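Local coordinates for protein alkaline phosphatase (PDB 7KWD) that probably hydrolyses phosphate monoesters under alkaline conditions, as a homodimeric enzyme that uses two zinc ions and one magnesium ion, at residues T143-T148 / E163-Q168; S151-N156 / L170-E175; R183-A188 / A198-K203; P187-D192 / F226-V231. All blocks are in the same frame, centred on the assembly; numbering follows the deposited sequence.

Contact 1 of 4, residues T143-T148 / E163-Q168; sequences TVTHAT and ERIAEQ. With MG (magnesium ion), chain D.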
# COMPACT_ATOMS: atom_id res chain seq x y z
N THR A 143 -12.34 -16.88 -15.36
CA THR A 143 -13.43 -17.20 -16.27
C THR A 143 -13.69 -15.99 -17.16
O THR A 143 -13.63 -14.85 -16.70
CB THR A 143 -14.70 -17.59 -15.52
OG1 THR A 143 -15.02 -16.56 -14.60
CG2 THR A 143 -14.51 -18.91 -14.77
N VAL A 144 -13.92 -16.25 -18.44
CA VAL A 144 -14.00 -15.16 -19.39
C VAL A 144 -15.21 -14.28 -19.12
O VAL A 144 -15.23 -13.11 -19.51
CB VAL A 144 -13.98 -15.75 -20.81
CG1 VAL A 144 -15.33 -16.44 -21.13
CG2 VAL A 144 -13.66 -14.66 -21.79
N THR A 145 -16.21 -14.84 -18.44
CA THR A 145 -17.46 -14.19 -18.06
C THR A 145 -17.37 -13.52 -16.68
O THR A 145 -18.38 -13.04 -16.14
CB THR A 145 -18.57 -15.27 -18.04
OG1 THR A 145 -18.08 -16.37 -17.26
CG2 THR A 145 -18.90 -15.81 -19.42
N HIS A 146 -16.19 -13.47 -16.08
CA HIS A 146 -16.04 -12.91 -14.75
C HIS A 146 -16.25 -11.39 -14.77
O HIS A 146 -16.42 -10.76 -15.81
CB HIS A 146 -14.67 -13.29 -14.20
CG HIS A 146 -14.63 -13.46 -12.71
ND1 HIS A 146 -13.81 -12.70 -11.91
CD2 HIS A 146 -15.28 -14.33 -11.89
CE1 HIS A 146 -13.96 -13.08 -10.65
NE2 HIS A 146 -14.85 -14.06 -10.61
N ALA A 147 -16.28 -10.82 -13.56
CA ALA A 147 -16.81 -9.47 -13.39
C ALA A 147 -16.01 -8.44 -14.16
O ALA A 147 -16.58 -7.53 -14.77
CB ALA A 147 -16.81 -9.09 -11.92
N THR A 148 -14.68 -8.56 -14.18
CA THR A 148 -13.88 -7.46 -14.72
C THR A 148 -14.07 -7.34 -16.22
O THR A 148 -14.38 -6.23 -16.70
CB THR A 148 -12.41 -7.66 -14.33
OG1 THR A 148 -12.29 -7.63 -12.90
CG2 THR A 148 -11.59 -6.55 -14.93
N GLU A 163 -23.52 -18.24 -16.44
CA GLU A 163 -24.14 -19.01 -17.51
C GLU A 163 -24.94 -18.08 -18.42
O GLU A 163 -24.85 -18.16 -19.66
CB GLU A 163 -25.01 -20.12 -16.91
CG GLU A 163 -25.21 -21.28 -17.86
CD GLU A 163 -25.92 -22.49 -17.25
OE1 GLU A 163 -27.01 -22.83 -17.79
OE2 GLU A 163 -25.38 -23.08 -16.28
N ARG A 164 -25.67 -17.15 -17.82
CA ARG A 164 -26.41 -16.16 -18.61
C ARG A 164 -25.46 -15.17 -19.28
O ARG A 164 -25.67 -14.80 -20.44
CB ARG A 164 -27.39 -15.45 -17.68
CG ARG A 164 -28.11 -14.22 -18.26
CD ARG A 164 -28.88 -14.53 -19.56
NE ARG A 164 -29.40 -13.29 -20.13
CZ ARG A 164 -29.48 -13.00 -21.43
NH1 ARG A 164 -29.07 -13.87 -22.35
NH2 ARG A 164 -29.96 -11.81 -21.80
N ILE A 165 -24.42 -14.72 -18.56
CA ILE A 165 -23.46 -13.78 -19.12
C ILE A 165 -22.83 -14.34 -20.40
O ILE A 165 -22.64 -13.63 -21.38
CB ILE A 165 -22.41 -13.43 -18.04
CG1 ILE A 165 -23.05 -12.59 -16.92
CG2 ILE A 165 -21.24 -12.63 -18.64
CD1 ILE A 165 -22.16 -12.47 -15.67
N ALA A 166 -22.54 -15.64 -20.42
CA ALA A 166 -21.99 -16.26 -21.63
C ALA A 166 -22.94 -16.11 -22.80
O ALA A 166 -22.51 -15.91 -23.95
CB ALA A 166 -21.68 -17.74 -21.36
N GLU A 167 -24.25 -16.18 -22.54
CA GLU A 167 -25.22 -15.93 -23.59
C GLU A 167 -25.16 -14.47 -24.02
O GLU A 167 -25.23 -14.14 -25.21
CB GLU A 167 -26.64 -16.28 -23.12
CG GLU A 167 -26.92 -17.74 -22.72
CD GLU A 167 -28.26 -17.86 -21.96
OE1 GLU A 167 -29.23 -17.22 -22.38
OE2 GLU A 167 -28.33 -18.55 -20.93
N GLN A 168 -25.06 -13.57 -23.04
CA GLN A 168 -24.94 -12.15 -23.36
C GLN A 168 -23.70 -11.86 -24.19
O GLN A 168 -23.71 -10.97 -25.05
CB GLN A 168 -24.94 -11.35 -22.06
CG GLN A 168 -26.28 -11.37 -21.33
CD GLN A 168 -26.19 -10.61 -20.02
OE1 GLN A 168 -25.85 -11.19 -18.99
NE2 GLN A 168 -26.51 -9.32 -20.05
MG MG D . -11.32 -9.59 -12.00
O HOH W 1 -12.48 -10.66 -13.42
O HOH W 2 -12.86 -9.84 -10.82
O HOH W 3 -10.26 -11.25 -10.75
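Within 143-148, Thr-145 is the residue that packs on 163-168, against Ile-165 and Ala-166. The turn that presents it starts at Thr-143, whose O accepts a hydrogen bond from His-146 N at 3.0 Å and closes a type I beta turn. The O of Val-144 accepts a hydrogen bond from the hydroxyl of Tyr-169. At Thr-145 itself the carbon side does the packing: CB lies 3.8 Å from Ile-165 CG2, while the methyl CG2 rests beside the helix backbone, 3.8 Å from Ala-166 N. With chi1 at 50°, OG1 sits between the backbone N and the carbonyl carbon and is hydrogen-bonded to Glu-162, so the hydroxyl is satisfied although the residue is buried. This loop leaves strand 135-140 at its C-terminal end, the side of the alkaline phosphatase fold where the metal ligands gather. His-146, its CB pointing away from 163-168, holds the N-cap position of helix 147-153. Its ND1 meets water 1 in the ring plane at 2.9 Å, and Thr-148 N donates to that water at 3.1 Å. Water 1 is a ligand of the magnesium ion, which Thr-148 OG1 binds directly at 2.4 Å, together with Asp-47 and Glu-270.

Contact 2 of 4, residues S151-N156 / L170-E175; sequences SFVISN and LEFGAE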
# COMPACT_ATOMS: atom_id res chain seq x y z
N SER A 151 -17.99 -6.46 -16.92
CA SER A 151 -18.47 -5.13 -16.59
C SER A 151 -18.17 -4.13 -17.68
O SER A 151 -18.73 -3.04 -17.68
CB SER A 151 -17.84 -4.65 -15.28
OG SER A 151 -16.45 -4.39 -15.50
N PHE A 152 -17.27 -4.48 -18.61
CA PHE A 152 -16.95 -3.56 -19.68
C PHE A 152 -17.88 -3.67 -20.87
O PHE A 152 -17.91 -2.74 -21.68
CB PHE A 152 -15.52 -3.77 -20.19
CG PHE A 152 -14.50 -3.01 -19.40
CD1 PHE A 152 -14.55 -3.00 -18.02
CD2 PHE A 152 -13.52 -2.28 -20.02
CE1 PHE A 152 -13.62 -2.30 -17.27
CE2 PHE A 152 -12.60 -1.56 -19.29
CZ PHE A 152 -12.64 -1.58 -17.93
N VAL A 153 -18.66 -4.76 -20.99
CA VAL A 153 -19.43 -5.03 -22.19
C VAL A 153 -20.93 -5.17 -21.93
O VAL A 153 -21.73 -4.79 -22.78
CB VAL A 153 -18.90 -6.28 -22.93
CG1 VAL A 153 -17.62 -5.95 -23.58
CG2 VAL A 153 -18.73 -7.40 -21.94
N ILE A 154 -21.35 -5.74 -20.79
CA ILE A 154 -22.78 -6.06 -20.64
C ILE A 154 -23.30 -5.69 -19.26
O ILE A 154 -22.56 -5.46 -18.31
CB ILE A 154 -23.08 -7.55 -20.92
CG1 ILE A 154 -22.23 -8.49 -20.05
CG2 ILE A 154 -22.87 -7.88 -22.42
CD1 ILE A 154 -22.85 -8.83 -18.66
N SER A 155 -24.63 -5.66 -19.15
CA SER A 155 -25.30 -5.31 -17.91
C SER A 155 -26.04 -6.51 -17.35
O SER A 155 -26.73 -7.23 -18.07
CB SER A 155 -26.32 -4.18 -18.11
OG SER A 155 -26.93 -3.93 -16.84
N ASN A 156 -25.92 -6.71 -16.05
CA ASN A 156 -26.59 -7.84 -15.40
C ASN A 156 -26.64 -7.62 -13.90
O ASN A 156 -25.62 -7.24 -13.29
CB ASN A 156 -25.85 -9.15 -15.73
CG ASN A 156 -26.64 -10.37 -15.30
OD1 ASN A 156 -27.05 -10.48 -14.14
ND2 ASN A 156 -26.85 -11.30 -16.23
N LEU A 170 -22.35 -13.89 -26.45
CA LEU A 170 -22.68 -14.25 -27.82
C LEU A 170 -23.47 -13.14 -28.51
O LEU A 170 -23.20 -12.80 -29.66
CB LEU A 170 -23.49 -15.55 -27.82
CG LEU A 170 -23.98 -16.09 -29.17
CD1 LEU A 170 -22.83 -16.39 -30.14
CD2 LEU A 170 -24.85 -17.35 -28.96
N GLU A 171 -24.45 -12.56 -27.81
CA GLU A 171 -25.26 -11.51 -28.41
C GLU A 171 -24.46 -10.23 -28.58
O GLU A 171 -24.59 -9.53 -29.59
CB GLU A 171 -26.52 -11.26 -27.57
CG GLU A 171 -27.52 -10.30 -28.24
CD GLU A 171 -28.64 -9.91 -27.30
OE1 GLU A 171 -28.74 -10.53 -26.22
OE2 GLU A 171 -29.41 -8.97 -27.64
N PHE A 172 -23.59 -9.92 -27.61
CA PHE A 172 -22.76 -8.72 -27.75
C PHE A 172 -21.85 -8.82 -28.96
O PHE A 172 -21.70 -7.86 -29.72
CB PHE A 172 -21.93 -8.49 -26.48
CG PHE A 172 -21.08 -7.24 -26.54
CD1 PHE A 172 -21.65 -5.97 -26.44
CD2 PHE A 172 -19.71 -7.33 -26.73
CE1 PHE A 172 -20.85 -4.81 -26.51
CE2 PHE A 172 -18.90 -6.18 -26.80
CZ PHE A 172 -19.47 -4.92 -26.70
N GLY A 173 -21.25 -9.99 -29.17
CA GLY A 173 -20.47 -10.21 -30.37
C GLY A 173 -19.06 -9.64 -30.41
O GLY A 173 -18.60 -9.22 -31.48
N ALA A 174 -18.35 -9.63 -29.28
CA ALA A 174 -16.98 -9.12 -29.32
C ALA A 174 -16.12 -9.99 -30.23
O ALA A 174 -16.36 -11.20 -30.37
CB ALA A 174 -16.36 -9.06 -27.93
N GLU A 175 -15.10 -9.38 -30.83
CA GLU A 175 -14.30 -10.10 -31.81
C GLU A 175 -13.43 -11.16 -31.18
O GLU A 175 -13.13 -12.18 -31.83
CB GLU A 175 -13.45 -9.11 -32.62
CG GLU A 175 -14.21 -8.41 -33.77
CD GLU A 175 -15.15 -7.25 -33.34
OE1 GLU A 175 -15.32 -6.96 -32.11
OE2 GLU A 175 -15.74 -6.63 -34.26
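Val-153 sits over one face of the Phe-172 ring, and this CH-pi contact carries the meeting. Its CB stands 3.9 Å from the centroid of the Phe-172 ring and only 13° off the ring normal, so the branch point of the valine is almost centred above the aromatic face. The two side chains cross at about a right angle. Phe-172 reaches this position because CG is anti to the backbone N (chi1 -178°), which sets the ring under Val-153.

Plain apolar packing adds to this. Val-153 CG1 lies over the CE2 rim of the same face and comes within 3.5 Å of Phe-172 CE2. Ile-154 contributes less: its CG2 is 4.2 Å from Phe-172 CB, and the end of the side chain leads away; Ile-154 also touches Ile-165 and Leu-113. An alanine in place of Phe-172 is likely to leave Val-153 without the aromatic face beneath it and to open a gap between the two helix ends.

The backbone carbonyl of Val-153 makes a separate van der Waals approach to that face, its O over the opposite rim, 3.8 Å from Phe-172 CD1. No hydrogen bond joins the two segments. Just past the ring, Gly-173 breaks the helix with a positive phi of 79°, and the chain turns into strand 176-178. The contact thus packs the C-terminal ends of helices 147-153 and 162-172 together beside strand 135-140, with Val-153 touching Leu-138 and Phe-172 touching Val-136.

Contact 3 of 4, residues R183-A188 / A198-K203; sequences RFFNPA and AAFAAK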
# COMPACT_ATOMS: atom_id res chain seq x y z
N ARG A 183 -17.29 -24.42 -17.80
CA ARG A 183 -18.53 -24.77 -17.13
C ARG A 183 -19.71 -23.92 -17.58
O ARG A 183 -20.86 -24.35 -17.39
CB ARG A 183 -18.34 -24.68 -15.60
CG ARG A 183 -18.26 -23.28 -15.00
CD ARG A 183 -17.76 -23.29 -13.52
NE ARG A 183 -18.89 -23.47 -12.61
CZ ARG A 183 -19.16 -22.71 -11.55
NH1 ARG A 183 -18.38 -21.69 -11.20
NH2 ARG A 183 -20.24 -22.99 -10.82
N PHE A 184 -19.47 -22.75 -18.20
CA PHE A 184 -20.56 -21.88 -18.64
C PHE A 184 -20.83 -21.99 -20.14
O PHE A 184 -21.77 -21.35 -20.64
CB PHE A 184 -20.26 -20.40 -18.26
CG PHE A 184 -19.89 -20.23 -16.81
CD1 PHE A 184 -20.79 -20.58 -15.82
CD2 PHE A 184 -18.64 -19.74 -16.45
CE1 PHE A 184 -20.44 -20.46 -14.48
CE2 PHE A 184 -18.29 -19.60 -15.13
CZ PHE A 184 -19.18 -19.96 -14.13
N PHE A 185 -20.08 -22.81 -20.86
CA PHE A 185 -20.28 -22.94 -22.30
C PHE A 185 -20.57 -24.36 -22.76
O PHE A 185 -21.26 -24.56 -23.76
CB PHE A 185 -19.02 -22.45 -23.05
CG PHE A 185 -18.78 -20.97 -22.93
CD1 PHE A 185 -18.15 -20.44 -21.81
CD2 PHE A 185 -19.15 -20.10 -23.96
CE1 PHE A 185 -17.90 -19.07 -21.70
CE2 PHE A 185 -18.91 -18.74 -23.85
CZ PHE A 185 -18.29 -18.23 -22.71
N ASN A 186 -20.07 -25.33 -22.06
CA ASN A 186 -20.11 -26.74 -22.42
C ASN A 186 -21.49 -27.33 -22.15
O ASN A 186 -21.98 -27.23 -21.02
CB ASN A 186 -19.05 -27.44 -21.56
CG ASN A 186 -18.80 -28.87 -21.94
OD1 ASN A 186 -19.65 -29.56 -22.47
ND2 ASN A 186 -17.62 -29.32 -21.60
N PRO A 187 -22.15 -27.94 -23.15
CA PRO A 187 -23.49 -28.50 -22.90
C PRO A 187 -23.51 -29.53 -21.80
O PRO A 187 -24.55 -29.74 -21.15
CB PRO A 187 -23.90 -29.14 -24.24
CG PRO A 187 -22.64 -29.33 -25.01
CD PRO A 187 -21.64 -28.27 -24.50
N ALA A 188 -22.39 -30.16 -21.52
CA ALA A 188 -22.31 -31.14 -20.46
C ALA A 188 -22.10 -30.54 -19.08
O ALA A 188 -22.01 -31.30 -18.12
CB ALA A 188 -21.14 -32.10 -20.75
N ALA A 198 -21.40 -24.41 -29.95
CA ALA A 198 -22.01 -24.54 -31.27
C ALA A 198 -22.63 -23.23 -31.70
O ALA A 198 -22.55 -22.85 -32.87
CB ALA A 198 -23.06 -25.66 -31.26
N ALA A 199 -23.26 -22.51 -30.76
CA ALA A 199 -23.93 -21.26 -31.12
C ALA A 199 -22.91 -20.18 -31.50
O ALA A 199 -23.14 -19.40 -32.43
CB ALA A 199 -24.81 -20.79 -29.96
N PHE A 200 -21.77 -20.14 -30.81
CA PHE A 200 -20.71 -19.23 -31.24
C PHE A 200 -20.18 -19.63 -32.61
O PHE A 200 -19.96 -18.78 -33.48
CB PHE A 200 -19.57 -19.23 -30.22
CG PHE A 200 -19.75 -18.23 -29.06
CD1 PHE A 200 -20.51 -18.56 -27.96
CD2 PHE A 200 -19.10 -17.00 -29.08
CE1 PHE A 200 -20.65 -17.68 -26.88
CE2 PHE A 200 -19.23 -16.12 -28.03
CZ PHE A 200 -20.01 -16.46 -26.92
N ALA A 201 -19.98 -20.92 -32.84
CA ALA A 201 -19.50 -21.33 -34.15
C ALA A 201 -20.46 -20.90 -35.24
O ALA A 201 -20.04 -20.54 -36.35
CB ALA A 201 -19.28 -22.84 -34.20
N ALA A 202 -21.76 -20.95 -34.96
CA ALA A 202 -22.74 -20.56 -35.99
C ALA A 202 -22.61 -19.08 -36.36
O ALA A 202 -23.00 -18.68 -37.45
CB ALA A 202 -24.16 -20.83 -35.51
N LYS A 203 -22.08 -18.27 -35.46
CA LYS A 203 -21.86 -16.86 -35.73
C LYS A 203 -20.44 -16.59 -36.24
O LYS A 203 -20.06 -15.43 -36.40
CB LYS A 203 -22.17 -16.06 -34.47
CG LYS A 203 -23.70 -15.99 -34.21
CD LYS A 203 -24.19 -14.62 -33.75
CE LYS A 203 -25.42 -14.15 -34.57
NZ LYS A 203 -25.05 -13.76 -35.98
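Phe-185 and Phe-200 make this contact between them, an aromatic pair in the alkaline phosphatase alpha/beta fold, where helix 196-202 and the loop before it pack beside strand 222-225. Phe-185 offers an edge. Its CE2 approaches Phe-200 CE1 at 3.7 Å, and that CE1 lies close to the plane of the Phe-185 ring. Seen from Phe-200 the approach is oblique: the planes stand at 55° and the ring centroids are 5.8 Å apart, so the pair is neither a stack nor a T-shape. In each residue CG lies beside the backbone N (chi1 -68° in Phe-185, -87° in Phe-200), and this brings CE2 of Phe-185 and CE1 of Phe-200 together.

The two buried rings share a neighbour in Leu-223 of strand 222-225 and also meet helix 162-172, Phe-185 at Ala-166 and Phe-200 at Leu-170. Phe-200 has a second aromatic partner, Tyr-205, met edge-to-face.

Straight after Phe-185 the loop is shaped by an Asx turn, in which Ala-188 N donates to Asn-186 OD1 at 3.0 Å, the nitrogen lying above the plane of the side-chain carbonyl.

Contact 4 of 4, residues P187-D192 / F226-V231; sequences PARRKD and FADGHV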
# COMPACT_ATOMS: atom_id res chain seq x y z
N PRO A 187 -22.15 -27.94 -23.15
CA PRO A 187 -23.49 -28.50 -22.90
C PRO A 187 -23.51 -29.53 -21.80
O PRO A 187 -24.55 -29.74 -21.15
CB PRO A 187 -23.90 -29.14 -24.24
CG PRO A 187 -22.64 -29.33 -25.01
CD PRO A 187 -21.64 -28.27 -24.50
N ALA A 188 -22.39 -30.16 -21.52
CA ALA A 188 -22.31 -31.14 -20.46
C ALA A 188 -22.10 -30.54 -19.08
O ALA A 188 -22.01 -31.30 -18.12
CB ALA A 188 -21.14 -32.10 -20.75
N ARG A 189 -22.01 -29.20 -18.97
CA ARG A 189 -21.82 -28.52 -17.69
C ARG A 189 -22.91 -27.50 -17.41
O ARG A 189 -23.37 -27.39 -16.27
CB ARG A 189 -20.46 -27.79 -17.68
CG ARG A 189 -19.26 -28.70 -17.82
CD ARG A 189 -18.97 -29.41 -16.49
NE ARG A 189 -18.31 -28.58 -15.49
CZ ARG A 189 -18.79 -28.31 -14.28
NH1 ARG A 189 -19.96 -28.80 -13.87
NH2 ARG A 189 -18.12 -27.54 -13.45
N ARG A 190 -23.30 -26.74 -18.42
CA ARG A 190 -24.37 -25.77 -18.27
C ARG A 190 -25.63 -26.41 -17.69
O ARG A 190 -26.02 -27.52 -18.05
CB ARG A 190 -24.67 -25.14 -19.63
CG ARG A 190 -23.61 -24.14 -20.11
CD ARG A 190 -24.04 -23.46 -21.43
NE ARG A 190 -25.34 -22.80 -21.30
CZ ARG A 190 -25.50 -21.50 -21.06
NH1 ARG A 190 -24.45 -20.70 -20.90
NH2 ARG A 190 -26.71 -21.01 -20.98
N LYS A 191 -26.29 -25.67 -16.81
CA LYS A 191 -27.50 -26.19 -16.18
C LYS A 191 -28.60 -26.41 -17.20
O LYS A 191 -29.40 -27.34 -17.04
CB LYS A 191 -27.97 -25.24 -15.07
CG LYS A 191 -26.92 -25.01 -13.99
CD LYS A 191 -27.45 -24.06 -12.91
CE LYS A 191 -26.33 -23.42 -12.13
NZ LYS A 191 -26.15 -24.22 -10.92
N ASP A 192 -28.64 -25.61 -18.25
CA ASP A 192 -29.64 -25.76 -19.28
C ASP A 192 -29.23 -26.72 -20.39
O ASP A 192 -29.98 -26.87 -21.35
CB ASP A 192 -30.01 -24.38 -19.88
CG ASP A 192 -28.86 -23.74 -20.69
OD1 ASP A 192 -27.78 -24.35 -20.85
OD2 ASP A 192 -29.05 -22.61 -21.18
N PHE A 226 -10.25 -22.26 -21.74
CA PHE A 226 -9.13 -23.15 -21.53
C PHE A 226 -9.12 -23.93 -20.23
O PHE A 226 -8.20 -24.73 -20.02
CB PHE A 226 -7.84 -22.32 -21.63
CG PHE A 226 -7.72 -21.58 -22.92
CD1 PHE A 226 -7.32 -22.24 -24.08
CD2 PHE A 226 -8.07 -20.25 -22.99
CE1 PHE A 226 -7.24 -21.54 -25.29
CE2 PHE A 226 -8.00 -19.55 -24.17
CZ PHE A 226 -7.58 -20.18 -25.34
N ALA A 227 -10.12 -23.73 -19.37
CA ALA A 227 -10.25 -24.46 -18.12
C ALA A 227 -11.72 -24.51 -17.75
O ALA A 227 -12.54 -23.74 -18.25
CB ALA A 227 -9.42 -23.82 -16.99
N ASP A 228 -12.05 -25.43 -16.83
CA ASP A 228 -13.44 -25.54 -16.39
C ASP A 228 -13.88 -24.25 -15.72
O ASP A 228 -14.96 -23.71 -16.02
CB ASP A 228 -13.66 -26.70 -15.42
CG ASP A 228 -15.14 -26.94 -15.17
OD1 ASP A 228 -15.82 -27.41 -16.11
OD2 ASP A 228 -15.63 -26.61 -14.07
N GLY A 229 -13.05 -23.75 -14.77
CA GLY A 229 -13.24 -22.48 -14.11
C GLY A 229 -12.15 -21.48 -14.49
O GLY A 229 -11.83 -21.34 -15.68
N HIS A 230 -11.54 -20.82 -13.51
CA HIS A 230 -10.47 -19.88 -13.84
C HIS A 230 -9.27 -20.61 -14.43
O HIS A 230 -9.03 -21.79 -14.16
CB HIS A 230 -10.01 -19.12 -12.61
CG HIS A 230 -11.11 -18.45 -11.88
ND1 HIS A 230 -11.92 -17.51 -12.47
CD2 HIS A 230 -11.53 -18.55 -10.60
CE1 HIS A 230 -12.80 -17.08 -11.59
NE2 HIS A 230 -12.58 -17.69 -10.45
N VAL A 231 -8.52 -19.91 -15.27
CA VAL A 231 -7.26 -20.46 -15.78
C VAL A 231 -6.31 -20.66 -14.61
O VAL A 231 -6.31 -19.84 -13.67
CB VAL A 231 -6.64 -19.53 -16.85
CG1 VAL A 231 -5.38 -20.14 -17.43
CG2 VAL A 231 -7.67 -19.26 -17.92
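Arg-189 and Asp-228 meet in a two-pronged salt bridge, side-on to the guanidinium. NE of Arg-189 donates to Asp-228 OD1 at 2.8 Å, and NH2 of the same arginine to Asp-228 OD2 at 2.7 Å. Both bonds are nearly straight, the first at 177°. The carboxylate sits at the guanidinium edge, the two planes only 17° apart; OD2 is used through its syn lone pair, while the donor to OD1 arrives on the syn side but somewhat out of the carboxylate plane. Arg-189 is bent at both chi2 and chi3, a fold that brings NE as well as NH2 round to the aspartate. An asparagine in place of Asp-228 would probably leave the Arg-189 guanidinium without its opposing charge and with a weaker hold on its rotation.

Behind the aspartate, the backbone of Asp-228 is hydrogen-bonded to that of Arg-183, whose side chain touches both partners of the bridge. Next to Arg-189, Arg-190 grips Asp-192, also side-on through NE and NH2, though its NH2 meets OD2 from above the carboxylate plane, at 2.8 Å; it reaches helix 162-172 through a further salt bridge to Glu-167.

The arrangement is a surface bidentate arginine-aspartate pair, away from the metal sites, tying together the loops that follow the adjacent parallel strands 176-178 and 222-225.

How the contacts relate
The four contacts are gathered round helix 162-172 of the alkaline phosphatase fold. Contacts 1 and 2 alternate along the chain, their centres 8 Å apart, and both join helix 162-172 to helix 147-153 or the turn before it; Gln-168 of contact 1 also hydrogen-bonds the backbone of Ser-155 in contact 2. Contacts 3 and 4 come later and share Pro-187 and Ala-188, their centres 10 Å apart. Glu-163 and Ala-166 connect the helix to this loop. Contacts 2 and 4 are the distant pair, about 18 Å between centres, without touching. Contact 1 carries the magnesium ligand Thr-148; contacts 1 to 3 are buried, whereas contact 4 lies at the surface.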